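Local atomic coordinates of transcriptional regulator (Rhodococcus jostii, PDB entry 5CYV), a protein that probably binds DNA as a dimeric MarR-family transcriptional regulator of p-hydroxycinnamate metabolism and takes up p-coumaroyl-CoA as a ligand. Residues V31-R36 with R103-D108; R38-L43 with D108-V113; E75-E78 with V82-T85; T85-P88 with R92-L95. All blocks are in the same frame, centred on the assembly; numbering follows the deposited sequence. Where two conformers were deposited one is given.

How the contacts relate
The four contacts trace a path from the ligand pocket out to the wing of a MarR-type winged-helix domain. Contacts 1 and 2 lie side by side, their centres 6 Å apart, and share Asp108 on helix 100-121; contact 2 reaches one p-coumaroyl-CoA directly, while Arg36 of contact 1 forms a salt bridge with a phosphate oxygen of a second bound p-coumaroyl-CoA. Contact 3 packs against both: Leu35 CD2 lies 3.8 Å from Leu76 CD2, and Val42 CG1 is 3.7 Å from Leu76 CD1. Contact 4 continues strand 82-87 from contact 3 through the shared Thr85, and its nearest atoms stay about 9 Å from contact 2 and about 10 Å from contact 1.

Contact 1: V31-R36 with R103-D108; sequences VPTGLR and RRLRDD
Leu105 and Thr33 carry most of this contact, in which the loop between helices 11-30 and 37-47 of the MarR-type fold lies against helix 100-121. Both methyls of Leu105 meet Thr33, and CD2 also reaches Leu35. With CG anti to the backbone N (chi1 -174°), CD1 comes to 4.0 Å from Thr33 CB, while CD2 sits 3.9 Å from Thr33 O, a carbonyl oxygen that accepts a hydrogen bond from Arg79 NH1. The same CD2 meets Leu35 CD1 at 4.0 Å, the two leucines reaching toward each other tip to tip. Arg79 and Leu81 also touch Leu105, so the leucine is enclosed by more than this one loop.

Thr33 is fixed in its rotation by its hydroxyl. OG1 sits between the backbone N and the carbonyl carbon (chi1 75°), where it accepts a hydrogen bond of 3.0 Å from Leu35 N, forming an ST turn; it also bonds to Leu30 O, at the end of the preceding helix. The polar side of the residue is thereby turned back into its own loop, and the methyl faces the helix. No direct hydrogen bond joins the two segments, and the contact is largely one of buried apolar groups.

Asp108 lies at the more open, water-bearing side of the contact. Its carboxylate is engaged mainly by Arg112, one turn further along the helix, which would be expected to keep it charged. A water donates to Asp108 OD2 at 2.8 Å and more weakly to Pro32 O, bridging helix and loop. Beside that bridge, Thr33 CG2 rests 3.4 Å from Asp108 OD2.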
loop_
_atom_site.group_PDB
_atom_site.type_symbol
_atom_site.label_atom_id
_atom_site.label_comp_id
_atom_site.label_asym_id
_atom_site.label_seq_id
_atom_site.Cartn_x
_atom_site.Cartn_y
_atom_site.Cartn_z
ATOM N N VAL B 31 7.935 1.138 -16.374
ATOM C CA VAL B 31 9.340 1.327 -16.813
ATOM C C VAL B 31 9.442 1.928 -18.239
ATOM O O VAL B 31 10.155 2.934 -18.439
ATOM C CB VAL B 31 10.131 0.026 -16.671
ATOM C CG1 VAL B 31 11.451 0.188 -17.398
ATOM C CG2 VAL B 31 10.338 -0.219 -15.185
ATOM N N PRO B 32 8.682 1.442 -19.247
ATOM C CA PRO B 32 8.839 2.060 -20.584
ATOM C C PRO B 32 8.389 3.520 -20.705
ATOM O O PRO B 32 8.784 4.173 -21.676
ATOM C CB PRO B 32 7.965 1.186 -21.493
ATOM C CG PRO B 32 7.772 -0.091 -20.730
ATOM C CD PRO B 32 7.862 0.209 -19.288
ATOM N N THR B 33 7.602 3.998 -19.758
ATOM C CA THR B 33 7.127 5.369 -19.766
ATOM C C THR B 33 8.051 6.328 -19.061
ATOM O O THR B 33 7.852 7.525 -19.137
ATOM C CB THR B 33 5.753 5.470 -19.080
ATOM O OG1 THR B 33 5.916 5.367 -17.655
ATOM C CG2 THR B 33 4.775 4.386 -19.577
ATOM N N GLY B 34 8.977 5.772 -18.302
ATOM C CA GLY B 34 9.845 6.595 -17.466
ATOM C C GLY B 34 9.192 7.157 -16.222
ATOM O O GLY B 34 9.854 7.923 -15.520
ATOM N N LEU B 35 7.944 6.827 -15.964
ATOM C CA LEU B 35 7.217 7.318 -14.799
ATOM C C LEU B 35 7.372 6.281 -13.681
ATOM O O LEU B 35 7.744 5.132 -13.940
ATOM C CB LEU B 35 5.723 7.476 -15.079
ATOM C CG LEU B 35 5.452 8.455 -16.252
ATOM C CD1 LEU B 35 4.005 8.290 -16.609
ATOM C CD2 LEU B 35 5.747 9.856 -15.809
ATOM N N ARG B 36 6.985 6.669 -12.479
ATOM C CA ARG B 36 6.885 5.811 -11.314
ATOM C C ARG B 36 5.518 6.077 -10.656
ATOM O O ARG B 36 4.799 6.876 -11.127
ATOM C CB ARG B 36 8.043 5.951 -10.345
ATOM C CG ARG B 36 9.278 5.205 -10.790
ATOM C CD ARG B 36 10.497 5.540 -9.979
ATOM N NE ARG B 36 10.339 5.346 -8.566
ATOM C CZ ARG B 36 10.331 4.189 -7.964
ATOM N NH1 ARG B 36 10.486 3.085 -8.637
ATOM N NH2 ARG B 36 10.203 4.155 -6.664
ATOM N N ARG B 103 -0.848 13.963 -22.317
ATOM C CA ARG B 103 -2.079 13.171 -22.478
ATOM C C ARG B 103 -1.762 11.901 -23.239
ATOM O O ARG B 103 -2.313 10.812 -22.923
ATOM C CB ARG B 103 -3.189 13.964 -23.170
ATOM C CG ARG B 103 -3.688 15.118 -22.331
ATOM C CD ARG B 103 -4.872 15.870 -22.993
ATOM N NE ARG B 103 -5.249 16.992 -22.092
ATOM C CZ ARG B 103 -6.001 16.841 -20.993
ATOM N NH1 ARG B 103 -6.529 15.644 -20.681
ATOM N NH2 ARG B 103 -6.256 17.898 -20.235
ATOM N N ARG B 104 -0.888 12.000 -24.238
ATOM C CA ARG B 104 -0.561 10.799 -25.016
ATOM C C ARG B 104 0.176 9.772 -24.125
ATOM O O ARG B 104 -0.110 8.558 -24.166
ATOM C CB ARG B 104 0.274 11.179 -26.246
ATOM C CG ARG B 104 0.948 10.009 -26.939
ATOM C CD ARG B 104 2.356 10.342 -27.486
ATOM N NE ARG B 104 3.401 9.852 -26.580
ATOM C CZ ARG B 104 3.685 8.567 -26.342
ATOM N NH1 ARG B 104 3.019 7.582 -26.946
ATOM N NH2 ARG B 104 4.657 8.268 -25.486
ATOM N N LEU B 105 1.091 10.239 -23.279
ATOM C CA LEU B 105 1.821 9.338 -22.390
ATOM C C LEU B 105 0.895 8.781 -21.335
ATOM O O LEU B 105 0.999 7.610 -20.953
ATOM C CB LEU B 105 3.002 10.078 -21.743
ATOM C CG LEU B 105 3.880 9.151 -20.912
ATOM C CD1 LEU B 105 4.568 8.124 -21.797
ATOM C CD2 LEU B 105 4.910 9.967 -20.076
ATOM N N ARG B 106 -0.042 9.609 -20.893
ATOM C CA ARG B 106 -0.955 9.146 -19.864
ATOM C C ARG B 106 -1.837 8.035 -20.419
ATOM O O ARG B 106 -2.131 7.064 -19.722
ATOM C CB ARG B 106 -1.819 10.300 -19.351
ATOM C CG ARG B 106 -3.081 9.857 -18.631
ATOM C CD ARG B 106 -4.302 10.597 -19.151
ATOM N NE ARG B 106 -5.538 10.102 -18.553
ATOM C CZ ARG B 106 -6.230 9.064 -19.016
ATOM N NH1 ARG B 106 -5.806 8.409 -20.088
ATOM N NH2 ARG B 106 -7.344 8.684 -18.407
ATOM N N ASP B 107 -2.192 8.089 -21.700
ATOM C CA ASP B 107 -2.999 7.025 -22.284
ATOM C C ASP B 107 -2.170 5.724 -22.357
ATOM O O ASP B 107 -2.697 4.644 -22.084
ATOM C CB ASP B 107 -3.472 7.420 -23.675
ATOM C CG ASP B 107 -4.615 8.384 -23.616
ATOM O OD1 ASP B 107 -5.192 8.572 -22.521
ATOM O OD2 ASP B 107 -4.941 8.941 -24.659
ATOM N N ASP B 108 -0.921 5.839 -22.773
ATOM C CA ASP B 108 -0.012 4.681 -22.847
ATOM C C ASP B 108 0.204 4.084 -21.455
ATOM O O ASP B 108 0.093 2.875 -21.232
ATOM C CB ASP B 108 1.293 5.130 -23.466
ATOM C CG ASP B 108 2.308 4.032 -23.501
ATOM O OD1 ASP B 108 2.292 3.231 -24.494
ATOM O OD2 ASP B 108 3.124 3.978 -22.545
HETATM O O HOH W 1 5.758 4.500 -23.293
#

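Contact 2: R38-L43 with D108-V113; sequences RSYSVL and DAKARV. With WCA (p-coumaroyl-CoA), chain J.
Apolar packing centres on Tyr40, whose ring reaches from helix 37-47 to helix 100-121. Val113 CG2 lies over one face of the ring, 4.1 Å from its centroid, in a CH-pi contact shifted toward the rim. Ala109 CB approaches obliquely, 3.7 Å from Tyr40 CE1. A chi1 of 170° swings the phenol away from its own backbone N and across to the other helix, where Tyr40 OH ends 3.4 Å from Lys110 CA. The ammonium of Lys110 turns off to Asp114, leaving its aliphatic part beside the phenol oxygen.

The short segments cross at -121° with axes 11.2 Å apart and the Tyr40 ring between them. In this MarR-type fold the junction also lines a p-coumaroyl-CoA pocket: the coumaroyl carbon CAT faces the edge of the Tyr40 ring, and Val113 CG1 is 3.2 Å from the phenol oxygen OAJ.

Within the two segments, the hydrogen bonds to the ligand come from Arg38. Its extended chain brings NE to the pantetheine carbonyl oxygen OAE at 2.8 Å, nearly straight at 171°, and NH1 to the second amide oxygen OAF at 2.8 Å in a more bent bond. Gln68 takes Arg38 NH2, and Asn27 of the second subunit also hydrogen-bonds to the ligand.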
loop_
_atom_site.group_PDB
_atom_site.type_symbol
_atom_site.label_atom_id
_atom_site.label_comp_id
_atom_site.label_asym_id
_atom_site.label_seq_id
_atom_site.Cartn_x
_atom_site.Cartn_y
_atom_site.Cartn_z
ATOM N N ARG B 38 4.284 7.712 -8.151
ATOM C CA ARG B 38 3.830 9.090 -7.817
ATOM C C ARG B 38 3.767 10.038 -9.020
ATOM O O ARG B 38 2.775 10.773 -9.139
ATOM C CB ARG B 38 4.735 9.715 -6.742
ATOM C CG ARG B 38 4.603 9.025 -5.377
ATOM C CD ARG B 38 5.334 9.854 -4.337
ATOM N NE ARG B 38 5.234 9.204 -3.002
ATOM C CZ ARG B 38 5.567 9.778 -1.867
ATOM N NH1 ARG B 38 5.486 9.080 -0.714
ATOM N NH2 ARG B 38 5.996 11.081 -1.827
ATOM N N SER B 39 4.755 10.016 -9.895
ATOM C CA SER B 39 4.681 10.903 -11.071
ATOM C C SER B 39 3.551 10.490 -11.982
ATOM O O SER B 39 2.868 11.358 -12.566
ATOM C CB SER B 39 6.004 10.941 -11.820
ATOM O OG SER B 39 6.494 9.639 -12.170
ATOM N N TYR B 40 3.322 9.176 -12.140
ATOM C CA TYR B 40 2.141 8.745 -12.849
ATOM C C TYR B 40 0.856 9.243 -12.249
ATOM O O TYR B 40 -0.034 9.724 -12.985
ATOM C CB TYR B 40 2.142 7.184 -12.917
ATOM C CG TYR B 40 0.876 6.566 -13.405
ATOM C CD1 TYR B 40 0.549 6.560 -14.740
ATOM C CD2 TYR B 40 -0.017 5.951 -12.478
ATOM C CE1 TYR B 40 -0.636 5.986 -15.197
ATOM C CE2 TYR B 40 -1.178 5.346 -12.929
ATOM C CZ TYR B 40 -1.478 5.357 -14.297
ATOM O OH TYR B 40 -2.663 4.838 -14.738
ATOM N N SER B 41 0.727 9.162 -10.931
ATOM C CA SER B 41 -0.513 9.620 -10.297
ATOM C C SER B 41 -0.756 11.112 -10.572
ATOM O O SER B 41 -1.893 11.491 -10.851
ATOM C CB SER B 41 -0.452 9.412 -8.779
ATOM O OG SER B 41 -0.301 8.008 -8.469
ATOM N N VAL B 42 0.299 11.926 -10.461
ATOM C CA VAL B 42 0.113 13.358 -10.745
ATOM C C VAL B 42 -0.323 13.625 -12.175
ATOM O O VAL B 42 -1.278 14.389 -12.407
ATOM C CB VAL B 42 1.393 14.128 -10.438
ATOM C CG1 VAL B 42 1.249 15.627 -10.805
ATOM C CG2 VAL B 42 1.698 13.977 -8.938
ATOM N N LEU B 43 0.306 12.904 -13.102
ATOM C CA LEU B 43 -0.034 13.043 -14.531
ATOM C C LEU B 43 -1.504 12.645 -14.767
ATOM O O LEU B 43 -2.267 13.354 -15.472
ATOM C CB LEU B 43 0.951 12.227 -15.370
ATOM C CG LEU B 43 0.622 12.310 -16.867
ATOM C CD1 LEU B 43 0.695 13.761 -17.371
ATOM C CD2 LEU B 43 1.632 11.460 -17.649
ATOM N N ASP B 108 -0.921 5.839 -22.773
ATOM C CA ASP B 108 -0.012 4.681 -22.847
ATOM C C ASP B 108 0.204 4.084 -21.455
ATOM O O ASP B 108 0.093 2.875 -21.232
ATOM C CB ASP B 108 1.293 5.130 -23.466
ATOM C CG ASP B 108 2.308 4.032 -23.501
ATOM O OD1 ASP B 108 2.292 3.231 -24.494
ATOM O OD2 ASP B 108 3.124 3.978 -22.545
ATOM N N ALA B 109 0.462 4.963 -20.494
ATOM C CA ALA B 109 0.770 4.503 -19.169
ATOM C C ALA B 109 -0.424 3.853 -18.464
ATOM O O ALA B 109 -0.263 2.842 -17.753
ATOM C CB ALA B 109 1.301 5.722 -18.313
ATOM N N LYS B 110 -1.627 4.431 -18.670
ATOM C CA LYS B 110 -2.780 3.869 -18.014
ATOM C C LYS B 110 -3.131 2.499 -18.629
ATOM O O LYS B 110 -3.598 1.637 -17.915
ATOM C CB LYS B 110 -3.983 4.779 -18.129
ATOM C CG LYS B 110 -5.127 4.176 -17.291
ATOM C CD LYS B 110 -6.113 5.215 -16.903
ATOM C CE LYS B 110 -7.477 4.577 -16.599
ATOM N NZ LYS B 110 -7.464 3.435 -15.659
ATOM N N ALA B 111 -2.882 2.341 -19.925
ATOM C CA ALA B 111 -3.119 1.023 -20.547
ATOM C C ALA B 111 -2.195 -0.022 -19.858
ATOM O O ALA B 111 -2.644 -1.144 -19.530
ATOM C CB ALA B 111 -2.865 1.085 -22.026
ATOM N N ARG B 112 -0.924 0.313 -19.683
ATOM C CA ARG B 112 0.007 -0.586 -18.964
ATOM C C ARG B 112 -0.393 -0.879 -17.553
ATOM O O ARG B 112 -0.416 -2.048 -17.130
ATOM C CB ARG B 112 1.438 0.026 -18.967
ATOM C CG ARG B 112 1.980 0.174 -20.401
ATOM C CD ARG B 112 3.353 0.930 -20.355
ATOM N NE ARG B 112 3.711 1.319 -21.706
ATOM C CZ ARG B 112 4.219 0.516 -22.628
ATOM N NH1 ARG B 112 4.535 -0.761 -22.345
ATOM N NH2 ARG B 112 4.392 0.970 -23.882
ATOM N N VAL B 113 -0.776 0.165 -16.827
ATOM C CA VAL B 113 -1.162 -0.010 -15.438
ATOM C C VAL B 113 -2.493 -0.787 -15.302
ATOM O O VAL B 113 -2.549 -1.724 -14.505
ATOM C CB VAL B 113 -1.236 1.387 -14.758
ATOM C CG1 VAL B 113 -1.886 1.260 -13.425
ATOM C CG2 VAL B 113 0.185 2.002 -14.659
HETATM C C4 WCA J . 8.165 8.116 14.273
HETATM C C5 WCA J . 9.317 7.336 14.324
HETATM C C6 WCA J . 10.151 7.438 15.499
HETATM C C8 WCA J . 8.324 6.913 12.400
HETATM N N1 WCA J . 9.773 8.279 16.489
HETATM N N3 WCA J . 7.866 8.939 15.321
HETATM C CAV WCA J . -1.067 4.728 -8.042
HETATM C CAT WCA J . -1.568 4.283 -9.226
HETATM C CBS WCA J . -1.914 2.926 -9.299
HETATM O OAJ WCA J . -2.439 2.425 -10.520
HETATM C CAU WCA J . -1.792 2.088 -8.241
HETATM C CAW WCA J . -1.292 2.537 -7.013
HETATM C CBT WCA J . -0.961 3.867 -6.941
HETATM C CAR WCA J . -0.472 4.301 -5.617
HETATM C CAQ WCA J . -0.307 5.727 -5.363
HETATM C CBP WCA J . -0.018 6.018 -3.906
HETATM O OAD WCA J . -0.146 5.325 -2.957
HETATM S SBO WCA J . 0.548 7.657 -3.739
HETATM C CBA WCA J . 0.658 7.741 -1.923
HETATM C CAY WCA J . 2.165 7.568 -1.460
HETATM N NBH WCA J . 2.520 6.195 -1.352
HETATM C CBQ WCA J . 3.704 5.733 -2.089
HETATM O OAE WCA J . 4.463 6.487 -2.709
HETATM C CBB WCA J . 4.049 4.281 -1.975
HETATM C CAZ WCA J . 5.270 4.040 -1.042
HETATM N NBI WCA J . 5.030 4.319 0.388
HETATM C CBR WCA J . 5.316 5.525 1.016
HETATM O OAF WCA J . 5.700 6.461 0.307
HETATM C CBX WCA J . 5.165 5.670 2.522
HETATM O OAK WCA J . 5.123 4.330 3.090
HETATM C CCD WCA J . 3.901 6.454 2.901
HETATM C CAA WCA J . 2.666 5.558 2.587
HETATM C CAB WCA J . 3.821 7.827 2.199
HETATM C CBD WCA J . 3.913 6.680 4.449
HETATM O OBK WCA J . 5.192 7.338 4.643
HETATM P PCG WCA J . 5.489 8.090 6.037
HETATM O OAP WCA J . 4.344 9.018 6.292
HETATM O OAI WCA J . 6.916 8.671 5.870
HETATM O OBN WCA J . 5.376 7.002 7.148
HETATM P PCF WCA J . 6.381 6.095 7.923
HETATM O OAO WCA J . 7.751 6.532 7.395
HETATM O OAH WCA J . 5.915 4.646 7.964
HETATM O "O5'" WCA J . 6.254 6.617 9.450
HETATM C "C5'" WCA J . 5.004 6.577 10.135
HETATM C "C4'" WCA J . 4.656 7.685 11.086
HETATM O "O4'" WCA J . 5.477 7.426 12.470
HETATM C "C3'" WCA J . 5.028 8.921 10.673
HETATM O "O3'" WCA J . 4.257 9.959 11.385
HETATM P PCE WCA J . 3.220 10.873 10.629
HETATM O OAM WCA J . 2.255 10.000 9.893
HETATM O OAN WCA J . 3.935 11.772 9.663
HETATM O OAG WCA J . 2.486 11.704 11.647
HETATM C "C2'" WCA J . 6.491 9.043 11.155
HETATM O "O2'" WCA J . 6.951 10.320 11.168
HETATM C "C1'" WCA J . 6.362 8.387 12.580
HETATM N N9 WCA J . 7.590 7.816 13.051
HETATM N N7 WCA J . 9.386 6.606 13.148
HETATM C C2 WCA J . 8.673 8.999 16.402
HETATM N N6 WCA J . 11.341 6.651 15.591
#

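Contact 3: E75-E78 with V82-T85; sequences ELEE and VVRT
The end of helix 70-78 and the first strand of the beta hairpin meet here, with Glu77 folded over the start of strand 82-87. Its chain, leaving the main chain on the side opposite N (chi1 -165°) and extended beyond CG, passes over Val82 O, to which Glu77 CG comes within 3.4 Å. The carboxylate then divides its two oxygens between backbone and side chain of one residue. Glu77 OE2 accepts from Arg84 N at 3.3 Å along an almost straight N-H line (176°), although the donor stands well above the carboxylate plane. Glu77 OE1 forms a salt bridge with Arg84 NH1 at 3.0 Å; the hydrogen bond within it is weak, and the carboxylate and guanidinium planes are turned 54° apart. A second conformer of Glu77 was also modelled, so this grip may not be held all the time.

In the winged-helix architecture of the MarR family this helix is the one that typically recognises DNA, and the hairpin is the wing. The stronger partner of Arg84 NH1 is Asp74, one turn earlier on the helix, giving the arginine two carboxylate partners.

Beneath the charged pair the contact is apolar. Leu76 CB packs 3.6 Å from Val82 CG2, the two side chains inclined to each other, and helix 37-47 backs both through Leu43. A water spans the junction of helix and strand, donating to Glu77 O at 2.9 Å and to Val82 O at 2.7 Å.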
loop_
_atom_site.group_PDB
_atom_site.type_symbol
_atom_site.label_atom_id
_atom_site.label_comp_id
_atom_site.label_asym_id
_atom_site.label_seq_id
_atom_site.Cartn_x
_atom_site.Cartn_y
_atom_site.Cartn_z
ATOM N N GLU B 75 9.376 17.284 -12.219
ATOM C CA GLU B 75 9.805 16.181 -13.071
ATOM C C GLU B 75 8.950 16.114 -14.337
ATOM O O GLU B 75 9.479 15.983 -15.450
ATOM C CB GLU B 75 9.748 14.864 -12.282
ATOM C CG GLU B 75 10.033 13.663 -13.121
ATOM C CD GLU B 75 10.057 12.349 -12.350
ATOM O OE1 GLU B 75 10.126 11.311 -13.030
ATOM O OE2 GLU B 75 9.955 12.327 -11.102
ATOM N N LEU B 76 7.642 16.205 -14.163
ATOM C CA LEU B 76 6.774 16.114 -15.311
ATOM C C LEU B 76 6.938 17.322 -16.195
ATOM O O LEU B 76 6.845 17.192 -17.444
ATOM C CB LEU B 76 5.320 16.011 -14.834
ATOM C CG LEU B 76 4.979 14.692 -14.103
ATOM C CD1 LEU B 76 3.602 14.828 -13.526
ATOM C CD2 LEU B 76 4.997 13.492 -15.071
ATOM N N GLU B 77 7.188 18.484 -15.595
ATOM C CA GLU B 77 7.312 19.699 -16.399
ATOM C C GLU B 77 8.617 19.659 -17.220
ATOM O O GLU B 77 8.623 20.063 -18.387
ATOM C CB GLU B 77 7.228 20.968 -15.526
ATOM C CG GLU B 77 6.987 22.259 -16.410
ATOM C CD GLU B 77 6.591 23.543 -15.635
ATOM O OE1 GLU B 77 6.898 23.615 -14.420
ATOM O OE2 GLU B 77 6.044 24.524 -16.251
ATOM N N GLU B 78 9.692 19.144 -16.645
ATOM C CA GLU B 78 10.946 19.063 -17.377
ATOM C C GLU B 78 10.827 18.150 -18.583
ATOM O O GLU B 78 11.559 18.357 -19.568
ATOM C CB GLU B 78 12.075 18.576 -16.465
ATOM C CG GLU B 78 13.399 18.604 -17.163
ATOM C CD GLU B 78 13.930 20.001 -17.349
ATOM O OE1 GLU B 78 13.615 20.872 -16.503
ATOM O OE2 GLU B 78 14.666 20.228 -18.340
ATOM N N VAL B 82 3.540 18.234 -18.331
ATOM C CA VAL B 82 2.568 19.175 -17.739
ATOM C C VAL B 82 3.181 20.541 -17.783
ATOM O O VAL B 82 4.408 20.681 -17.965
ATOM C CB VAL B 82 2.194 18.839 -16.253
ATOM C CG1 VAL B 82 1.624 17.444 -16.098
ATOM C CG2 VAL B 82 3.420 18.986 -15.286
ATOM N N VAL B 83 2.340 21.559 -17.617
ATOM C CA VAL B 83 2.778 22.934 -17.538
ATOM C C VAL B 83 2.130 23.554 -16.305
ATOM O O VAL B 83 0.975 23.272 -16.015
ATOM C CB VAL B 83 2.383 23.754 -18.800
ATOM C CG1 VAL B 83 2.637 25.201 -18.559
ATOM C CG2 VAL B 83 3.224 23.319 -19.970
ATOM N N ARG B 84 2.864 24.378 -15.588
ATOM C CA ARG B 84 2.234 25.170 -14.543
ATOM C C ARG B 84 1.583 26.376 -15.182
ATOM O O ARG B 84 2.282 27.231 -15.797
ATOM C CB ARG B 84 3.259 25.595 -13.502
ATOM C CG ARG B 84 3.824 24.450 -12.676
ATOM C CD ARG B 84 4.737 25.016 -11.581
ATOM N NE ARG B 84 4.996 24.042 -10.507
ATOM C CZ ARG B 84 6.086 23.288 -10.429
ATOM N NH1 ARG B 84 7.007 23.375 -11.396
ATOM N NH2 ARG B 84 6.283 22.467 -9.396
ATOM N N THR B 85 0.269 26.469 -15.055
ATOM C CA THR B 85 -0.475 27.549 -15.667
ATOM C C THR B 85 -1.364 28.231 -14.651
ATOM O O THR B 85 -1.276 27.931 -13.438
ATOM C CB THR B 85 -1.279 27.024 -16.900
ATOM O OG1 THR B 85 -1.815 28.108 -17.639
ATOM C CG2 THR B 85 -2.408 26.024 -16.539
HETATM O O HOH W 2 6.428 21.526 -19.626
#

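Contact 4: T85-P88 with R92-L95; sequences TLDP and RNKL
Thr85 and Leu95 form a hydrogen-bonded antiparallel pair, Thr85 N to Leu95 O at 2.9 Å and Leu95 N to Thr85 O at 3.0 Å, followed by the non-hydrogen-bonded pair Leu86 and Lys94 and then a further bond from Asp87 N to Asn93 O at 2.9 Å. The two reciprocal bonds are not alike: Thr85 N lies almost in line with the Leu95 C=O bond, whereas Leu95 N stands above the plane of the Thr85 carbonyl.

These residues belong to the beta hairpin of strands 82-87 and 94-98, the wing of the MarR-type winged helix. Leu86 and Lys94 lie side by side on one face and point the same way, with Leu86 CD2 3.8 Å from Lys94 CG, so the lysine meets the leucine through its aliphatic chain. On the face of Thr85 and Leu95, Thr85 CG2 is 4.1 Å from Leu95 CB. Leu95 CD1 reaches diagonally across to Asp87 CB at 3.7 Å.

Toward the turn, the side chains of Asp87 and Asn93 add a link outside the backbone ladder. Each turns its CG away from its own main-chain nitrogen (chi1 -174° and -173°), which brings Asn93 ND2 to Asp87 OD2 at 3.0 Å. The amide donates in its own plane to the lone pair of OD2 that faces away from OD1. That leaves OD1 to accept from Ser89 N, so one carboxylate ties Asn93 of the other arm and Ser89 in the turn together; with an N-H donor on each oxygen, the group's rotation should be held.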
loop_
_atom_site.group_PDB
_atom_site.type_symbol
_atom_site.label_atom_id
_atom_site.label_comp_id
_atom_site.label_asym_id
_atom_site.label_seq_id
_atom_site.Cartn_x
_atom_site.Cartn_y
_atom_site.Cartn_z
ATOM N N THR B 85 0.269 26.469 -15.055
ATOM C CA THR B 85 -0.475 27.549 -15.667
ATOM C C THR B 85 -1.364 28.231 -14.651
ATOM O O THR B 85 -1.276 27.931 -13.438
ATOM C CB THR B 85 -1.279 27.024 -16.900
ATOM O OG1 THR B 85 -1.815 28.108 -17.639
ATOM C CG2 THR B 85 -2.408 26.024 -16.539
ATOM N N LEU B 86 -2.181 29.171 -15.104
ATOM C CA LEU B 86 -3.072 29.882 -14.181
ATOM C C LEU B 86 -4.439 29.577 -14.686
ATOM O O LEU B 86 -4.655 29.582 -15.890
ATOM C CB LEU B 86 -2.801 31.405 -14.132
ATOM C CG LEU B 86 -1.386 31.779 -13.712
ATOM C CD1 LEU B 86 -1.238 33.275 -13.839
ATOM C CD2 LEU B 86 -1.051 31.354 -12.267
ATOM N N ASP B 87 -5.338 29.219 -13.768
ATOM C CA ASP B 87 -6.734 28.999 -14.078
ATOM C C ASP B 87 -7.275 30.207 -14.835
ATOM O O ASP B 87 -7.271 31.308 -14.315
ATOM C CB ASP B 87 -7.505 28.756 -12.781
ATOM C CG ASP B 87 -8.983 28.361 -13.003
ATOM O OD1 ASP B 87 -9.525 28.554 -14.126
ATOM O OD2 ASP B 87 -9.621 27.892 -12.018
ATOM N N PRO B 88 -7.728 29.995 -16.083
ATOM C CA PRO B 88 -8.358 31.110 -16.803
ATOM C C PRO B 88 -9.590 31.680 -16.045
ATOM O O PRO B 88 -9.978 32.838 -16.265
ATOM C CB PRO B 88 -8.771 30.471 -18.139
ATOM C CG PRO B 88 -7.918 29.290 -18.302
ATOM C CD PRO B 88 -7.677 28.763 -16.893
ATOM N N ARG B 92 -5.578 33.570 -9.634
ATOM C CA ARG B 92 -4.906 33.272 -8.378
ATOM C C ARG B 92 -4.843 31.758 -8.137
ATOM O O ARG B 92 -4.115 31.299 -7.267
ATOM C CB ARG B 92 -5.620 33.992 -7.220
ATOM C CG ARG B 92 -5.769 35.512 -7.443
ATOM C CD ARG B 92 -6.527 36.198 -6.299
ATOM N NE ARG B 92 -7.001 37.551 -6.629
ATOM C CZ ARG B 92 -6.396 38.684 -6.272
ATOM N NH1 ARG B 92 -5.275 38.659 -5.571
ATOM N NH2 ARG B 92 -6.919 39.855 -6.614
ATOM N N ASN B 93 -5.592 30.990 -8.929
ATOM C CA ASN B 93 -5.653 29.537 -8.798
ATOM C C ASN B 93 -4.623 28.923 -9.747
ATOM O O ASN B 93 -4.840 28.848 -10.950
ATOM C CB ASN B 93 -7.076 29.027 -9.108
ATOM C CG ASN B 93 -7.258 27.526 -8.827
ATOM O OD1 ASN B 93 -6.637 26.971 -7.911
ATOM N ND2 ASN B 93 -8.103 26.878 -9.608
ATOM N N LYS B 94 -3.515 28.447 -9.205
ATOM C CA LYS B 94 -2.490 27.854 -10.026
ATOM C C LYS B 94 -2.893 26.426 -10.364
ATOM O O LYS B 94 -3.362 25.689 -9.466
ATOM C CB LYS B 94 -1.154 27.877 -9.312
ATOM C CG LYS B 94 -0.696 29.351 -9.102
ATOM C CD LYS B 94 0.578 29.424 -8.336
ATOM C CE LYS B 94 0.979 30.872 -8.042
ATOM N NZ LYS B 94 2.164 30.854 -7.159
ATOM N N LEU B 95 -2.775 26.066 -11.641
ATOM C CA LEU B 95 -3.128 24.717 -12.078
ATOM C C LEU B 95 -1.960 23.996 -12.696
ATOM O O LEU B 95 -1.059 24.597 -13.313
ATOM C CB LEU B 95 -4.292 24.761 -13.070
ATOM C CG LEU B 95 -5.596 25.346 -12.547
ATOM C CD1 LEU B 95 -6.568 25.346 -13.693
ATOM C CD2 LEU B 95 -6.209 24.554 -11.343
#